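Local coordinates for hypothetical protein Cgl3021 (Corynebacterium glutamicum, PDB 2NSF), which probably catalyses the mycothiol-dependent isomerisation of maleylpyruvate, as a zinc-binding enzyme of the maleylpyruvate isomerase family, at residues A[63-66]-A[67-70]; A[162-165]-A[166-170]. All coordinates share one frame; numbering follows the deposited sequence.

In the fold
The loop after helix 29-49 ends at contact 1, where Gly63 to Thr65 lead into helix 66-89, whose first residue is Arg66. Much further along, contact 2 lies wholly within helix 156-171, so the two follow in series; neither closes a long loop, and neither nests in nor crosses the other. In space they are neighbours, with centres about 14 Å apart, and they meet where Leu69 CD1 packs against His168 ND1 at 3.4 Å. Zinc joins the same two helices: His72, two residues beyond contact 1, completes the protein ligands that Glu164 and His168 supply from contact 2. Both contacts belong to the N-terminal family region, which carries the metal.

Contact 1: residues A[63-66]-A[67-70]; sequences GWTR and SHLI
Trp64 and His68 meet through a CH-pi contact: CB of His68 lies over one face of the indole, 3.6 Å from the centroid of its five-membered ring. The imidazole itself is slid away from the indole, planes only 16° apart but scarcely overlapping. Its edge instead faces Thr65, whose OG1 shares a hydrogen bond of 2.8 Å with His68 ND1, either atom being a possible donor. That hydroxyl gets there because OG1 is tucked between the backbone N and the carbonyl carbon (chi1 61°). Farther along the indole, Trp64 CZ3 touches Leu69 CD1 at 4.1 Å. The indole also meets the ring of His72, a zinc ligand, so Trp64 borders the metal site.

Thr65 is the N-cap, a place that suits a short hydroxyl side chain, and its carbonyl O takes the straight bond from Leu69 N at 3.3 Å. The next bond of the ladder runs from Ile70 N to Arg66 O at 2.8 Å. Arg66 is extended; its NE bonds the carbonyl of Leu172, and NH1 makes a salt bridge to Glu57. Around this helix start, Leu69 packs on Asp171 of helix 156-171, while Ile70 fits against Tyr43 and Leu47 of helix 29-49 and Leu117 of helix 114-133.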
loop_
_atom_site.group_PDB
_atom_site.type_symbol
_atom_site.label_atom_id
_atom_site.label_comp_id
_atom_site.label_asym_id
_atom_site.label_seq_id
_atom_site.Cartn_x
_atom_site.Cartn_y
_atom_site.Cartn_z
ATOM N N GLY A 63 -12.204 -7.649 9.933
ATOM C CA GLY A 63 -12.241 -6.764 11.084
ATOM C C GLY A 63 -12.483 -5.300 10.762
ATOM O O GLY A 63 -12.657 -4.482 11.664
ATOM N N TRP A 64 -12.500 -4.967 9.474
ATOM C CA TRP A 64 -12.714 -3.589 9.049
ATOM C C TRP A 64 -13.921 -3.426 8.145
ATOM O O TRP A 64 -14.045 -4.104 7.129
ATOM C CB TRP A 64 -11.487 -3.063 8.302
ATOM C CG TRP A 64 -10.472 -2.371 9.159
ATOM C CD1 TRP A 64 -10.393 -2.388 10.523
ATOM C CD2 TRP A 64 -9.364 -1.584 8.701
ATOM N NE1 TRP A 64 -9.304 -1.661 10.943
ATOM C CE2 TRP A 64 -8.657 -1.158 9.849
ATOM C CE3 TRP A 64 -8.904 -1.198 7.437
ATOM C CZ2 TRP A 64 -7.507 -0.364 9.764
ATOM C CZ3 TRP A 64 -7.762 -0.410 7.354
ATOM C CH2 TRP A 64 -7.077 -0.002 8.514
ATOM N N THR A 65 -14.817 -2.525 8.522
ATOM C CA THR A 65 -15.971 -2.252 7.688
ATOM C C THR A 65 -15.393 -1.312 6.643
ATOM O O THR A 65 -14.238 -0.898 6.758
ATOM C CB THR A 65 -17.084 -1.536 8.478
ATOM O OG1 THR A 65 -16.596 -0.276 8.961
ATOM C CG2 THR A 65 -17.523 -2.389 9.659
ATOM N N ARG A 66 -16.165 -0.972 5.620
ATOM C CA ARG A 66 -15.644 -0.060 4.617
ATOM C C ARG A 66 -15.286 1.275 5.267
ATOM O O ARG A 66 -14.298 1.905 4.898
ATOM C CB ARG A 66 -16.665 0.153 3.501
ATOM C CG ARG A 66 -16.853 -1.044 2.578
ATOM C CD ARG A 66 -17.614 -0.598 1.337
ATOM N NE ARG A 66 -17.695 -1.622 0.302
ATOM C CZ ARG A 66 -18.503 -2.676 0.346
ATOM N NH1 ARG A 66 -19.311 -2.858 1.382
ATOM N NH2 ARG A 66 -18.514 -3.539 -0.660
ATOM N N SER A 67 -16.083 1.695 6.247
ATOM C CA SER A 67 -15.831 2.954 6.943
ATOM C C SER A 67 -14.438 2.977 7.569
ATOM O O SER A 67 -13.755 3.997 7.517
ATOM C CB SER A 67 -16.883 3.190 8.029
ATOM O OG SER A 67 -18.143 3.504 7.452
ATOM N N HIS A 68 -14.027 1.863 8.170
ATOM C CA HIS A 68 -12.704 1.783 8.785
ATOM C C HIS A 68 -11.631 1.975 7.715
ATOM O O HIS A 68 -10.674 2.727 7.902
ATOM C CB HIS A 68 -12.479 0.422 9.456
ATOM C CG HIS A 68 -13.228 0.233 10.741
ATOM N ND1 HIS A 68 -14.529 -0.215 10.786
ATOM C CD2 HIS A 68 -12.843 0.398 12.029
ATOM C CE1 HIS A 68 -14.913 -0.323 12.047
ATOM N NE2 HIS A 68 -13.908 0.043 12.820
ATOM N N LEU A 69 -11.797 1.284 6.592
ATOM C CA LEU A 69 -10.840 1.370 5.492
ATOM C C LEU A 69 -10.774 2.770 4.897
ATOM O O LEU A 69 -9.694 3.313 4.661
ATOM C CB LEU A 69 -11.208 0.358 4.400
ATOM C CG LEU A 69 -10.366 0.401 3.122
ATOM C CD1 LEU A 69 -8.916 0.062 3.451
ATOM C CD2 LEU A 69 -10.929 -0.572 2.101
ATOM N N ILE A 70 -11.937 3.361 4.650
ATOM C CA ILE A 70 -12.002 4.697 4.079
ATOM C C ILE A 70 -11.340 5.712 5.006
ATOM O O ILE A 70 -10.622 6.605 4.548
ATOM C CB ILE A 70 -13.479 5.080 3.796
ATOM C CG1 ILE A 70 -14.025 4.161 2.696
ATOM C CG2 ILE A 70 -13.589 6.539 3.371
ATOM C CD1 ILE A 70 -15.548 4.116 2.609
#

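Contact 2: residues A[162-165]-A[166-170]; sequences SREV and WIHAV. With ZN (zinc ion), chain E; SO4 (sulfate ion), chain B.
Glu164 and His168 both leave the helix with CG anti to the carbonyl carbon, and a bend at chi2 of Glu164 (-64°) swings its carboxylate alongside the imidazole, one turn on. Pointing the same way, the two groups converge on zinc: Glu164 OE1 and His168 NE2 each bind it at 2.1 Å. Their planes stand 51° apart, and the short approach of OE1 to NE2 reflects the shared metal, not a hydrogen bond. Such i, i+4 spacing lets one helical turn present two ligands. Two waters also bind the ion, and both donate to the other carboxylate oxygen, Glu164 OE2, one of them at 2.6 Å; the glutamate thus uses one oxygen for metal while the other accepts from both waters, which probably helps orient them. His72 is the third protein ligand. In the second shell, Asp171 OD2 bonds His168 ND1, which, with the zinc bond at NE2, helps hold the ring's rotation and probably makes NE2 a stronger donor to zinc.

Backbone bonds keep this spacing, notably His168 N to Glu164 O at 2.8 Å. Arg163, long and charged, turns its guanidinium edge to a sulfate, probably from the crystallisation liquor: NH1 reaches its O4 at 2.9 Å and NH2 its O2 at 3.1 Å. NH1 is also salt-bridged to Glu192.

Trp166 CD1 lies 3.3 Å from Ser162 O, one turn back, at the ring's edge, and its broad indole, bonded through NE1 to Leu35 O, suits a buried face where it stacks on His42. Helix 156-171 presses Val165, Trp166 and Ala169 against helix 29-49, Ile167 against helix 183-199, and the metal ligands toward helix 66-89.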
loop_
_atom_site.group_PDB
_atom_site.type_symbol
_atom_site.label_atom_id
_atom_site.label_comp_id
_atom_site.label_asym_id
_atom_site.label_seq_id
_atom_site.Cartn_x
_atom_site.Cartn_y
_atom_site.Cartn_z
ATOM N N SER A 162 1.280 5.266 -2.985
ATOM C CA SER A 162 0.896 4.397 -4.096
ATOM C C SER A 162 0.491 3.008 -3.599
ATOM O O SER A 162 -0.497 2.444 -4.071
ATOM C CB SER A 162 2.043 4.275 -5.109
ATOM O OG SER A 162 2.266 5.507 -5.785
ATOM N N ARG A 163 1.250 2.443 -2.657
ATOM C CA ARG A 163 0.905 1.123 -2.125
ATOM C C ARG A 163 -0.506 1.156 -1.550
ATOM O O ARG A 163 -1.305 0.244 -1.757
ATOM C CB ARG A 163 1.851 0.700 -0.993
ATOM C CG ARG A 163 3.287 0.473 -1.381
ATOM C CD ARG A 163 4.069 -0.087 -0.192
ATOM N NE ARG A 163 3.863 0.712 1.017
ATOM C CZ ARG A 163 4.767 0.851 1.981
ATOM N NH1 ARG A 163 5.943 0.237 1.879
ATOM N NH2 ARG A 163 4.510 1.620 3.032
ATOM N N GLU A 164 -0.794 2.218 -0.808
ATOM C CA GLU A 164 -2.094 2.368 -0.176
ATOM C C GLU A 164 -3.256 2.484 -1.149
ATOM O O GLU A 164 -4.207 1.707 -1.077
ATOM C CB GLU A 164 -2.105 3.603 0.730
ATOM C CG GLU A 164 -1.123 3.563 1.889
ATOM C CD GLU A 164 -1.416 2.456 2.879
ATOM O OE1 GLU A 164 -2.604 2.205 3.183
ATOM O OE2 GLU A 164 -0.451 1.844 3.379
ATOM N N VAL A 165 -3.192 3.457 -2.051
ATOM C CA VAL A 165 -4.298 3.662 -2.974
ATOM C C VAL A 165 -4.528 2.554 -3.993
ATOM O O VAL A 165 -5.674 2.208 -4.272
ATOM C CB VAL A 165 -4.180 5.028 -3.708
ATOM C CG1 VAL A 165 -4.383 6.168 -2.711
ATOM C CG2 VAL A 165 -2.829 5.158 -4.389
ATOM N N TRP A 166 -3.461 1.983 -4.543
ATOM C CA TRP A 166 -3.645 0.923 -5.527
ATOM C C TRP A 166 -4.150 -0.369 -4.909
ATOM O O TRP A 166 -4.946 -1.083 -5.522
ATOM C CB TRP A 166 -2.346 0.658 -6.297
ATOM C CG TRP A 166 -2.044 1.700 -7.332
ATOM C CD1 TRP A 166 -1.095 2.676 -7.262
ATOM C CD2 TRP A 166 -2.700 1.866 -8.597
ATOM N NE1 TRP A 166 -1.114 3.440 -8.407
ATOM C CE2 TRP A 166 -2.092 2.964 -9.242
ATOM C CE3 TRP A 166 -3.746 1.192 -9.246
ATOM C CZ2 TRP A 166 -2.493 3.409 -10.511
ATOM C CZ3 TRP A 166 -4.150 1.636 -10.513
ATOM C CH2 TRP A 166 -3.522 2.735 -11.129
ATOM N N ILE A 167 -3.702 -0.679 -3.696
ATOM C CA ILE A 167 -4.149 -1.896 -3.049
ATOM C C ILE A 167 -5.481 -1.719 -2.330
ATOM O O ILE A 167 -6.362 -2.567 -2.448
ATOM C CB ILE A 167 -3.113 -2.434 -2.046
ATOM C CG1 ILE A 167 -1.806 -2.765 -2.780
ATOM C CG2 ILE A 167 -3.667 -3.676 -1.356
ATOM C CD1 ILE A 167 -0.666 -3.189 -1.866
ATOM N N HIS A 168 -5.643 -0.633 -1.580
ATOM C CA HIS A 168 -6.907 -0.438 -0.884
ATOM C C HIS A 168 -8.064 -0.216 -1.847
ATOM O O HIS A 168 -9.223 -0.346 -1.464
ATOM C CB HIS A 168 -6.804 0.694 0.140
ATOM C CG HIS A 168 -6.003 0.316 1.348
ATOM N ND1 HIS A 168 -6.082 -0.933 1.919
ATOM C CD2 HIS A 168 -5.108 1.013 2.086
ATOM C CE1 HIS A 168 -5.265 -0.996 2.957
ATOM N NE2 HIS A 168 -4.665 0.171 3.078
ATOM N N ALA A 169 -7.758 0.108 -3.099
ATOM C CA ALA A 169 -8.816 0.282 -4.092
ATOM C C ALA A 169 -9.483 -1.083 -4.240
ATOM O O ALA A 169 -10.698 -1.183 -4.418
ATOM C CB ALA A 169 -8.230 0.733 -5.422
ATOM N N VAL A 170 -8.682 -2.141 -4.160
ATOM C CA VAL A 170 -9.219 -3.495 -4.269
ATOM C C VAL A 170 -10.010 -3.859 -3.020
ATOM O O VAL A 170 -11.089 -4.444 -3.109
ATOM C CB VAL A 170 -8.096 -4.541 -4.443
ATOM C CG1 VAL A 170 -8.699 -5.919 -4.661
ATOM C CG2 VAL A 170 -7.206 -4.153 -5.604
HETATM ZN ZN ZN E . -3.174 0.662 4.533
HETATM S S SO4 B . 7.234 0.954 5.458
HETATM O O1 SO4 B . 8.374 1.313 6.321
HETATM O O2 SO4 B . 6.156 1.937 5.622
HETATM O O3 SO4 B . 6.743 -0.374 5.847
HETATM O O4 SO4 B . 7.663 0.943 4.050
HETATM O O HOH W 1 -1.277 0.766 5.619
HETATM O O HOH W 2 -1.912 -1.095 3.420
#